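Local coordinates for protein trichothecene 3-O-acetyltransferase TRI101 (Fusarium sporotrichioides, PDB 2ZBA) that transfers an acetyl group from acetyl-CoA to the 3-hydroxyl of trichothecene mycotoxins, a step in the fungal biosynthesis of compounds such as T-2 toxin, at residues Val205-Asn210 / Leu358-His363; Phe12-Asp17 / Leu199-Val204; Ala240-Thr245 / Ala433-Arg438. One frame throughout, in Å; residues are numbered along the deposited sequence.

Contact 1. Residues Val205-Asn210 / Leu358-His363; sequences VPLLEN and LATYMH
Leu207 and Leu208 lie across the last turns of helix 348-363 in this BAHD-superfamily acyltransferase, where the long loop that follows helix 191-197 runs over the helix surface in extended form. The tight part is centred on Thr360 and Ala359. The backbone N-H of Leu208 points almost straight at Thr360 OG1, with 3.0 Å between Leu208 N and that oxygen and an angle of 173° at the hydrogen. With chi1 at -51°, OG1 stands beside the threonine's own backbone N, a position from which it also hydrogen-bonds the carbonyl oxygen of Gln356 one turn back. The hydroxyl thus joins the loop to the helix, taking the Leu208 N-H on one hand and serving a helical carbonyl on the other. Leu208 adds its CB and CG, each 3.6 Å from Thr360 OG1, and its side chain crosses that of the threonine at about a right angle before reaching Arg353 and Gln356.

At Ala359, the residue before Thr360, the CG1 branch of Val205 packs 3.6 Å from Ala359 CB. Leu207 CD1 lies farther from Ala359 CB, at 4.1 Å.

Toward solvent the packing thins. Pro206 makes no contact with 358-363 and rests instead on Gln356, one turn earlier in the same helix, and beyond Leu208 the chain leaves the helix. Leu207 and His363, both exposed, carry this side of the contact, the histidine offering its ring to a single branch of the leucine. That branch, Leu207 CD2, forms a CH-pi contact over one ring face, 3.8 Å from the His363 centroid and 16° from the ring normal, with His363 CD2 the nearest ring atom at 3.7 Å.

Contact 2. Residues Phe12-Asp17 / Leu199-Val204; sequences FDIELD and LDRKTV
The Arg201 side chain, extended from CG to NE, runs alongside Ile14 to Asp17, crossing the side chains of Ile14 and Asp17 at about a right angle, and most of what these residues touch across the contact is this one arginine. Its CD lies 3.6 Å from the carbonyl oxygen of Glu15, while Ile14 CG2 comes up obliquely to the guanidinium, 4.0 Å from Arg201 NE. Asp17 OD2 and Arg201 NH1 form a long salt bridge of 3.7 Å, the carboxylate and guanidinium planes 43° apart.

A water bridges the two groups. It lies in the guanidinium plane at its edge, accepts from Arg201 NH1 at 2.9 Å and from the backbone N of Asp17, and donates to Asp17 OD2 at 2.6 Å. Asp17 OD1 rests 3.5 Å from Val204 CG1.

Further out, Tyr313 OH and the backbone N of Leu316 hold the two oxygens of Asp17, Ala167 O receives a bond from Arg201 NH1, and Trp64 makes a cation-pi contact with the arginine. Such bonding would probably stabilise both buried charges. The carbonyl oxygen of Asp200 takes both Thr203 N and Thr203 OG1. Asp200 OD1 accepts from Lys202 N at 3.1 Å, an Asx turn that leads into Arg201, whose side chain lies against strand 14-15, an outermost strand of a small antiparallel sheet.

Contact 3. Residues Ala240-Thr245 / Ala433-Arg438; sequences AFFSFT and ASISLR
Ala240 pairs with Ile435, Phe241 with Ser434 and Phe242 with Ala433 where strands 237-244 and 431-438 run antiparallel as neighbours in a mixed beta-sheet. The outer two are hydrogen-bonded pairs, and in both the N-H and carbonyl of one residue meet those of the other. Ala240 N donates to Ile435 O and Ile435 N returns a bond to Ala240 O, each 2.9 Å long; Phe242 N with Ala433 O and Ala433 N with Phe242 O repeat the exchange.

Between them, the non-hydrogen-bonded pair Phe241-Ser434 turns its backbone polar groups outward. Those of Phe241 are taken up by the C-terminal residues Ile458 and Gly459, and Ser434 bonds to Tyr421 on the next strand. Ala433 O gains a CA-H...O contact as well, 3.4 Å from Phe241 CA. Farther along the strand, the hydroxyl of Ser436 is engaged by Thr238 O and by the backbone N of Phe416.

Phe241 and Ser434 share one face of the sheet. Ser434 OG, anti to its nitrogen (chi1 -167°), comes obliquely to the Phe241 ring, 3.4 Å from Phe241 CE1. Ala240, Phe242, Ala433 and Ile435 occupy the other face. There Ile435 CD1 reaches the Phe242 ring obliquely, 3.8 Å from Phe242 CD2, and the Ala433 methyl meets the edge of the Phe244 ring, 4.1 Å from Phe244 CE2.

Helix 439-446 covers part of this second face through Met442, which touches Ala240 and Phe242, while Trp451 and Tyr457 pack edge-to-face with the Phe242 ring. Leu273 of helix 269-285 lies against Phe244. Strand 419-422 flanks 431-438, and the short strand 456-457 borders 237-244 at the sheet margin.

Contacts 2 and 1 follow one another on a single connection: Val204 ends the second segment of contact 2 and Val205 begins contact 1, with centres 15 Å apart. The loop after helix 191-197 is therefore fixed first to the N-terminal segment at strand 14-15 and then to helix 348-363. Contact 3 lies across the chain's centre, about 36 Å from contact 1 and 35 Å from contact 2 between centres, in the seven-stranded sheet that the same loop eventually enters at strand 237-244. Contact 2 closes before contact 3 opens, whereas contacts 1 and 3 alternate along the chain. Coenzyme A and T-2 toxin lie between these two regions.

Contact 1. Residues Val205-Asn210 / Leu358-His363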
loop_
_atom_site.group_PDB
_atom_site.type_symbol
_atom_site.label_atom_id
_atom_site.label_comp_id
_atom_site.label_asym_id
_atom_site.label_seq_id
_atom_site.Cartn_x
_atom_site.Cartn_y
_atom_site.Cartn_z
ATOM N N VAL A 205 -5.676 3.373 19.142
ATOM C CA VAL A 205 -4.681 4.416 19.394
ATOM C C VAL A 205 -5.215 5.239 20.575
ATOM O O VAL A 205 -6.142 6.015 20.409
ATOM C CB VAL A 205 -4.470 5.316 18.157
ATOM C CG1 VAL A 205 -3.398 6.402 18.437
ATOM C CG2 VAL A 205 -4.086 4.469 16.929
ATOM N N PRO A 206 -4.662 5.027 21.785
ATOM C CA PRO A 206 -5.115 5.788 22.955
ATOM C C PRO A 206 -4.913 7.287 22.786
ATOM O O PRO A 206 -3.860 7.735 22.316
ATOM C CB PRO A 206 -4.230 5.236 24.092
ATOM C CG PRO A 206 -3.838 3.876 23.640
ATOM C CD PRO A 206 -3.616 4.054 22.150
ATOM N N LEU A 207 -5.927 8.068 23.145
ATOM C CA LEU A 207 -5.835 9.523 23.011
ATOM C C LEU A 207 -4.971 10.094 24.138
ATOM O O LEU A 207 -4.895 9.509 25.228
ATOM C CB LEU A 207 -7.231 10.160 22.991
ATOM C CG LEU A 207 -7.942 10.528 21.676
ATOM C CD1 LEU A 207 -7.480 9.767 20.409
ATOM C CD2 LEU A 207 -9.440 10.445 21.884
ATOM N N LEU A 208 -4.305 11.215 23.861
ATOM C CA LEU A 208 -3.452 11.887 24.851
ATOM C C LEU A 208 -4.283 12.744 25.801
ATOM O O LEU A 208 -5.134 13.521 25.345
ATOM C CB LEU A 208 -2.399 12.755 24.148
ATOM C CG LEU A 208 -1.413 12.003 23.244
ATOM C CD1 LEU A 208 -0.518 12.980 22.515
ATOM C CD2 LEU A 208 -0.578 11.005 24.040
ATOM N N GLU A 209 -4.034 12.610 27.107
ATOM C CA GLU A 209 -4.884 13.263 28.139
ATOM C C GLU A 209 -4.905 14.785 28.036
ATOM O O GLU A 209 -5.975 15.396 28.069
ATOM C CB GLU A 209 -4.509 12.820 29.557
ATOM N N ASN A 210 -3.728 15.392 27.904
ATOM C CA ASN A 210 -3.618 16.804 27.597
ATOM C C ASN A 210 -2.716 16.922 26.392
ATOM O O ASN A 210 -1.613 16.322 26.347
ATOM C CB ASN A 210 -3.026 17.595 28.771
ATOM N N LEU A 358 -1.372 12.686 16.380
ATOM C CA LEU A 358 -2.225 12.793 15.197
ATOM C C LEU A 358 -3.649 12.419 15.525
ATOM O O LEU A 358 -4.577 13.160 15.166
ATOM C CB LEU A 358 -1.695 11.927 14.038
ATOM C CG LEU A 358 -2.456 11.931 12.684
ATOM C CD1 LEU A 358 -2.469 13.329 12.008
ATOM C CD2 LEU A 358 -1.863 10.893 11.722
ATOM N N ALA A 359 -3.826 11.296 16.225
ATOM C CA ALA A 359 -5.154 10.776 16.549
ATOM C C ALA A 359 -5.887 11.746 17.477
ATOM O O ALA A 359 -7.069 12.034 17.272
ATOM C CB ALA A 359 -5.048 9.381 17.187
ATOM N N THR A 360 -5.161 12.298 18.446
ATOM C CA THR A 360 -5.751 13.264 19.384
ATOM C C THR A 360 -6.193 14.526 18.645
ATOM O O THR A 360 -7.324 14.967 18.796
ATOM C CB THR A 360 -4.789 13.605 20.523
ATOM O OG1 THR A 360 -4.328 12.394 21.096
ATOM C CG2 THR A 360 -5.488 14.428 21.645
ATOM N N TYR A 361 -5.293 15.070 17.832
ATOM C CA TYR A 361 -5.552 16.289 17.049
ATOM C C TYR A 361 -6.769 16.146 16.134
ATOM O O TYR A 361 -7.638 17.026 16.093
ATOM C CB TYR A 361 -4.302 16.667 16.251
ATOM C CG TYR A 361 -4.468 17.862 15.334
ATOM C CD1 TYR A 361 -4.711 19.146 15.849
ATOM C CD2 TYR A 361 -4.371 17.712 13.964
ATOM C CE1 TYR A 361 -4.872 20.239 15.009
ATOM C CE2 TYR A 361 -4.528 18.795 13.109
ATOM C CZ TYR A 361 -4.770 20.055 13.641
ATOM O OH TYR A 361 -4.915 21.112 12.781
HETATM N N MSE A 362 -6.847 15.021 15.422
HETATM C CA MSE A 362 -7.955 14.771 14.513
HETATM C C MSE A 362 -9.283 14.565 15.231
HETATM O O MSE A 362 -10.310 15.083 14.792
HETATM C CB MSE A 362 -7.641 13.564 13.625
HETATM C CG MSE A 362 -6.512 13.779 12.610
HETATM SE SE MSE A 362 -6.359 12.222 11.422
HETATM C CE MSE A 362 -7.931 12.326 10.533
ATOM N N HIS A 363 -9.265 13.807 16.320
ATOM C CA HIS A 363 -10.448 13.579 17.138
ATOM C C HIS A 363 -11.174 14.885 17.479
ATOM O O HIS A 363 -12.412 14.968 17.398
ATOM C CB HIS A 363 -10.071 12.808 18.414
ATOM C CG HIS A 363 -11.243 12.484 19.293
ATOM N ND1 HIS A 363 -12.156 11.496 18.988
ATOM C CD2 HIS A 363 -11.650 13.020 20.468
ATOM C CE1 HIS A 363 -13.069 11.431 19.940
ATOM N NE2 HIS A 363 -12.792 12.352 20.845
#

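Contact 2. Residues Phe12-Asp17 / Leu199-Val204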
loop_
_atom_site.group_PDB
_atom_site.type_symbol
_atom_site.label_atom_id
_atom_site.label_comp_id
_atom_site.label_asym_id
_atom_site.label_seq_id
_atom_site.Cartn_x
_atom_site.Cartn_y
_atom_site.Cartn_z
ATOM N N PHE A 12 -24.634 -3.831 12.500
ATOM C CA PHE A 12 -23.353 -3.141 12.808
ATOM C C PHE A 12 -23.246 -1.668 12.389
ATOM O O PHE A 12 -23.765 -1.255 11.344
ATOM C CB PHE A 12 -22.129 -3.927 12.318
ATOM C CG PHE A 12 -22.140 -4.221 10.851
ATOM C CD1 PHE A 12 -21.591 -3.332 9.946
ATOM C CD2 PHE A 12 -22.699 -5.402 10.372
ATOM C CE1 PHE A 12 -21.599 -3.612 8.594
ATOM C CE2 PHE A 12 -22.715 -5.674 9.012
ATOM C CZ PHE A 12 -22.159 -4.780 8.128
ATOM N N ASP A 13 -22.543 -0.901 13.226
ATOM C CA ASP A 13 -22.325 0.521 13.024
ATOM C C ASP A 13 -20.921 0.871 13.536
ATOM O O ASP A 13 -20.766 1.302 14.677
ATOM C CB ASP A 13 -23.400 1.315 13.771
ATOM C CG ASP A 13 -23.152 2.815 13.739
ATOM O OD1 ASP A 13 -23.830 3.507 12.952
ATOM N N ILE A 14 -19.908 0.670 12.698
ATOM C CA ILE A 14 -18.510 0.674 13.147
ATOM C C ILE A 14 -17.730 1.918 12.687
ATOM O O ILE A 14 -17.377 2.052 11.504
ATOM C CB ILE A 14 -17.769 -0.629 12.716
ATOM C CG1 ILE A 14 -18.485 -1.855 13.285
ATOM C CG2 ILE A 14 -16.312 -0.616 13.192
ATOM C CD1 ILE A 14 -18.232 -3.142 12.523
ATOM N N GLU A 15 -17.456 2.824 13.624
ATOM C CA GLU A 15 -16.709 4.047 13.282
ATOM C C GLU A 15 -15.283 3.703 12.843
ATOM O O GLU A 15 -14.650 2.836 13.443
ATOM C CB GLU A 15 -16.687 5.028 14.451
ATOM C CG GLU A 15 -16.171 6.396 14.051
ATOM C CD GLU A 15 -16.286 7.399 15.168
ATOM O OE1 GLU A 15 -17.379 7.482 15.750
ATOM O OE2 GLU A 15 -15.285 8.092 15.466
ATOM N N LEU A 16 -14.791 4.369 11.802
ATOM C CA LEU A 16 -13.440 4.101 11.282
ATOM C C LEU A 16 -12.386 4.497 12.310
ATOM O O LEU A 16 -12.672 5.264 13.234
ATOM C CB LEU A 16 -13.184 4.861 9.967
ATOM C CG LEU A 16 -14.147 4.728 8.786
ATOM C CD1 LEU A 16 -13.517 5.351 7.567
ATOM C CD2 LEU A 16 -14.513 3.292 8.506
ATOM N N ASP A 17 -11.181 3.958 12.156
ATOM C CA ASP A 17 -10.021 4.439 12.893
ATOM C C ASP A 17 -9.998 5.968 12.782
ATOM O O ASP A 17 -10.131 6.497 11.681
ATOM C CB ASP A 17 -8.753 3.859 12.265
ATOM C CG ASP A 17 -8.652 2.358 12.446
ATOM O OD1 ASP A 17 -8.232 1.927 13.550
ATOM O OD2 ASP A 17 -8.987 1.616 11.481
ATOM N N LEU A 199 -11.423 -6.110 17.254
ATOM C CA LEU A 199 -10.845 -5.024 18.059
ATOM C C LEU A 199 -11.605 -3.726 17.850
ATOM O O LEU A 199 -11.936 -3.364 16.720
ATOM C CB LEU A 199 -9.355 -4.798 17.748
ATOM C CG LEU A 199 -8.268 -5.543 18.540
ATOM C CD1 LEU A 199 -6.885 -5.104 18.074
ATOM C CD2 LEU A 199 -8.400 -5.391 20.072
ATOM N N ASP A 200 -11.891 -3.039 18.945
ATOM C CA ASP A 200 -12.548 -1.738 18.876
ATOM C C ASP A 200 -11.587 -0.743 18.214
ATOM O O ASP A 200 -10.506 -0.481 18.746
ATOM C CB ASP A 200 -12.953 -1.275 20.286
ATOM C CG ASP A 200 -13.923 -0.090 20.277
ATOM O OD1 ASP A 200 -13.998 0.665 19.287
ATOM O OD2 ASP A 200 -14.622 0.090 21.291
ATOM N N ARG A 201 -11.977 -0.220 17.053
ATOM C CA ARG A 201 -11.147 0.730 16.279
ATOM C C ARG A 201 -10.913 2.069 16.987
ATOM O O ARG A 201 -9.919 2.757 16.709
ATOM C CB ARG A 201 -11.792 1.028 14.920
ATOM C CG ARG A 201 -11.876 -0.176 14.010
ATOM C CD ARG A 201 -12.404 0.145 12.629
ATOM N NE ARG A 201 -12.557 -1.126 11.930
ATOM C CZ ARG A 201 -12.157 -1.401 10.691
ATOM N NH1 ARG A 201 -11.616 -0.464 9.914
ATOM N NH2 ARG A 201 -12.343 -2.635 10.213
ATOM N N LYS A 202 -11.858 2.437 17.860
ATOM C CA LYS A 202 -11.819 3.693 18.624
ATOM C C LYS A 202 -10.732 3.641 19.691
ATOM O O LYS A 202 -10.159 4.664 20.060
ATOM C CB LYS A 202 -13.195 3.996 19.265
ATOM C CG LYS A 202 -14.351 4.150 18.253
ATOM C CD LYS A 202 -15.685 4.575 18.914
ATOM N N THR A 203 -10.420 2.440 20.157
ATOM C CA THR A 203 -9.531 2.272 21.295
ATOM C C THR A 203 -8.084 2.013 20.901
ATOM O O THR A 203 -7.175 2.078 21.744
ATOM C CB THR A 203 -10.036 1.127 22.225
ATOM O OG1 THR A 203 -9.896 -0.160 21.587
ATOM C CG2 THR A 203 -11.484 1.370 22.600
ATOM N N VAL A 204 -7.875 1.736 19.617
ATOM C CA VAL A 204 -6.643 1.134 19.138
ATOM C C VAL A 204 -5.421 2.071 19.269
ATOM O O VAL A 204 -4.288 1.620 19.495
ATOM C CB VAL A 204 -6.862 0.507 17.701
ATOM C CG1 VAL A 204 -6.536 1.483 16.566
ATOM C CG2 VAL A 204 -6.081 -0.774 17.563
HETATM O O HOH W 1 -10.733 2.315 9.755
#

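Contact 3. Residues Ala240-Thr245 / Ala433-Arg438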
loop_
_atom_site.group_PDB
_atom_site.type_symbol
_atom_site.label_atom_id
_atom_site.label_comp_id
_atom_site.label_asym_id
_atom_site.label_seq_id
_atom_site.Cartn_x
_atom_site.Cartn_y
_atom_site.Cartn_z
ATOM N N ALA A 240 6.295 2.522 -13.705
ATOM C CA ALA A 240 7.087 1.349 -14.110
ATOM C C ALA A 240 7.447 0.469 -12.917
ATOM O O ALA A 240 7.733 0.989 -11.844
ATOM C CB ALA A 240 8.345 1.791 -14.829
ATOM N N PHE A 241 7.404 -0.855 -13.104
ATOM C CA PHE A 241 8.055 -1.805 -12.205
ATOM C C PHE A 241 9.577 -1.879 -12.437
ATOM O O PHE A 241 10.051 -1.838 -13.580
ATOM C CB PHE A 241 7.492 -3.230 -12.358
ATOM C CG PHE A 241 6.121 -3.433 -11.810
ATOM C CD1 PHE A 241 5.665 -2.737 -10.694
ATOM C CD2 PHE A 241 5.280 -4.386 -12.401
ATOM C CE1 PHE A 241 4.386 -2.951 -10.189
ATOM C CE2 PHE A 241 4.005 -4.603 -11.917
ATOM C CZ PHE A 241 3.551 -3.883 -10.795
ATOM N N PHE A 242 10.331 -1.991 -11.339
ATOM C CA PHE A 242 11.777 -2.285 -11.373
ATOM C C PHE A 242 12.041 -3.438 -10.409
ATOM O O PHE A 242 11.448 -3.494 -9.332
ATOM C CB PHE A 242 12.645 -1.075 -10.961
ATOM C CG PHE A 242 12.624 0.077 -11.929
ATOM C CD1 PHE A 242 13.603 0.210 -12.894
ATOM C CD2 PHE A 242 11.648 1.072 -11.831
ATOM C CE1 PHE A 242 13.595 1.301 -13.779
ATOM C CE2 PHE A 242 11.631 2.144 -12.693
ATOM C CZ PHE A 242 12.592 2.263 -13.683
ATOM N N SER A 243 12.904 -4.374 -10.797
ATOM C CA SER A 243 13.163 -5.542 -9.956
ATOM C C SER A 243 14.591 -5.555 -9.418
ATOM O O SER A 243 15.521 -5.071 -10.080
ATOM C CB SER A 243 12.884 -6.839 -10.729
ATOM O OG SER A 243 13.835 -7.003 -11.772
ATOM N N PHE A 244 14.748 -6.123 -8.217
ATOM C CA PHE A 244 16.040 -6.177 -7.499
ATOM C C PHE A 244 16.243 -7.599 -7.016
ATOM O O PHE A 244 15.454 -8.107 -6.241
ATOM C CB PHE A 244 16.081 -5.211 -6.295
ATOM C CG PHE A 244 15.834 -3.775 -6.651
ATOM C CD1 PHE A 244 16.901 -2.894 -6.849
ATOM C CD2 PHE A 244 14.536 -3.293 -6.810
ATOM C CE1 PHE A 244 16.664 -1.552 -7.200
ATOM C CE2 PHE A 244 14.303 -1.949 -7.162
ATOM C CZ PHE A 244 15.364 -1.089 -7.349
ATOM N N THR A 245 17.286 -8.252 -7.512
ATOM C CA THR A 245 17.584 -9.627 -7.131
ATOM C C THR A 245 18.021 -9.687 -5.666
ATOM O O THR A 245 18.561 -8.713 -5.146
ATOM C CB THR A 245 18.723 -10.229 -8.005
ATOM O OG1 THR A 245 19.842 -9.347 -7.964
ATOM C CG2 THR A 245 18.279 -10.398 -9.458
ATOM N N ALA A 433 9.876 -2.681 -7.083
ATOM C CA ALA A 433 9.409 -1.356 -6.744
ATOM C C ALA A 433 8.531 -0.851 -7.877
ATOM O O ALA A 433 8.920 -0.897 -9.049
ATOM C CB ALA A 433 10.585 -0.398 -6.528
ATOM N N SER A 434 7.350 -0.374 -7.523
ATOM C CA SER A 434 6.496 0.304 -8.489
ATOM C C SER A 434 6.781 1.796 -8.308
ATOM O O SER A 434 6.657 2.336 -7.205
ATOM C CB SER A 434 5.030 -0.052 -8.269
ATOM O OG SER A 434 4.248 0.368 -9.373
ATOM N N ILE A 435 7.239 2.431 -9.379
ATOM C CA ILE A 435 7.789 3.779 -9.317
ATOM C C ILE A 435 7.058 4.674 -10.320
ATOM O O ILE A 435 6.859 4.297 -11.485
ATOM C CB ILE A 435 9.362 3.778 -9.560
ATOM C CG1 ILE A 435 10.104 3.031 -8.422
ATOM C CG2 ILE A 435 9.920 5.217 -9.814
ATOM C CD1 ILE A 435 11.684 3.000 -8.550
ATOM N N SER A 436 6.647 5.848 -9.859
ATOM C CA SER A 436 6.099 6.871 -10.739
ATOM C C SER A 436 7.003 8.099 -10.710
ATOM O O SER A 436 7.365 8.612 -9.632
ATOM C CB SER A 436 4.664 7.230 -10.365
ATOM O OG SER A 436 4.065 8.068 -11.360
ATOM N N LEU A 437 7.398 8.536 -11.904
ATOM C CA LEU A 437 8.272 9.681 -12.077
ATOM C C LEU A 437 7.914 10.377 -13.387
ATOM O O LEU A 437 7.451 9.721 -14.331
ATOM C CB LEU A 437 9.746 9.227 -12.115
ATOM C CG LEU A 437 10.431 8.695 -10.839
ATOM C CD1 LEU A 437 11.793 8.023 -11.179
ATOM C CD2 LEU A 437 10.625 9.786 -9.781
ATOM N N ARG A 438 8.134 11.694 -13.450
ATOM C CA ARG A 438 8.001 12.443 -14.699
ATOM C C ARG A 438 8.996 11.926 -15.747
ATOM O O ARG A 438 10.081 11.478 -15.395
ATOM C CB ARG A 438 8.157 13.959 -14.461
ATOM C CG ARG A 438 9.598 14.456 -14.282
ATOM C CD ARG A 438 9.660 15.980 -14.185
ATOM N NE ARG A 438 8.877 16.513 -13.069
ATOM C CZ ARG A 438 8.569 17.801 -12.906
ATOM N NH1 ARG A 438 8.987 18.707 -13.781
ATOM N NH2 ARG A 438 7.843 18.192 -11.864
#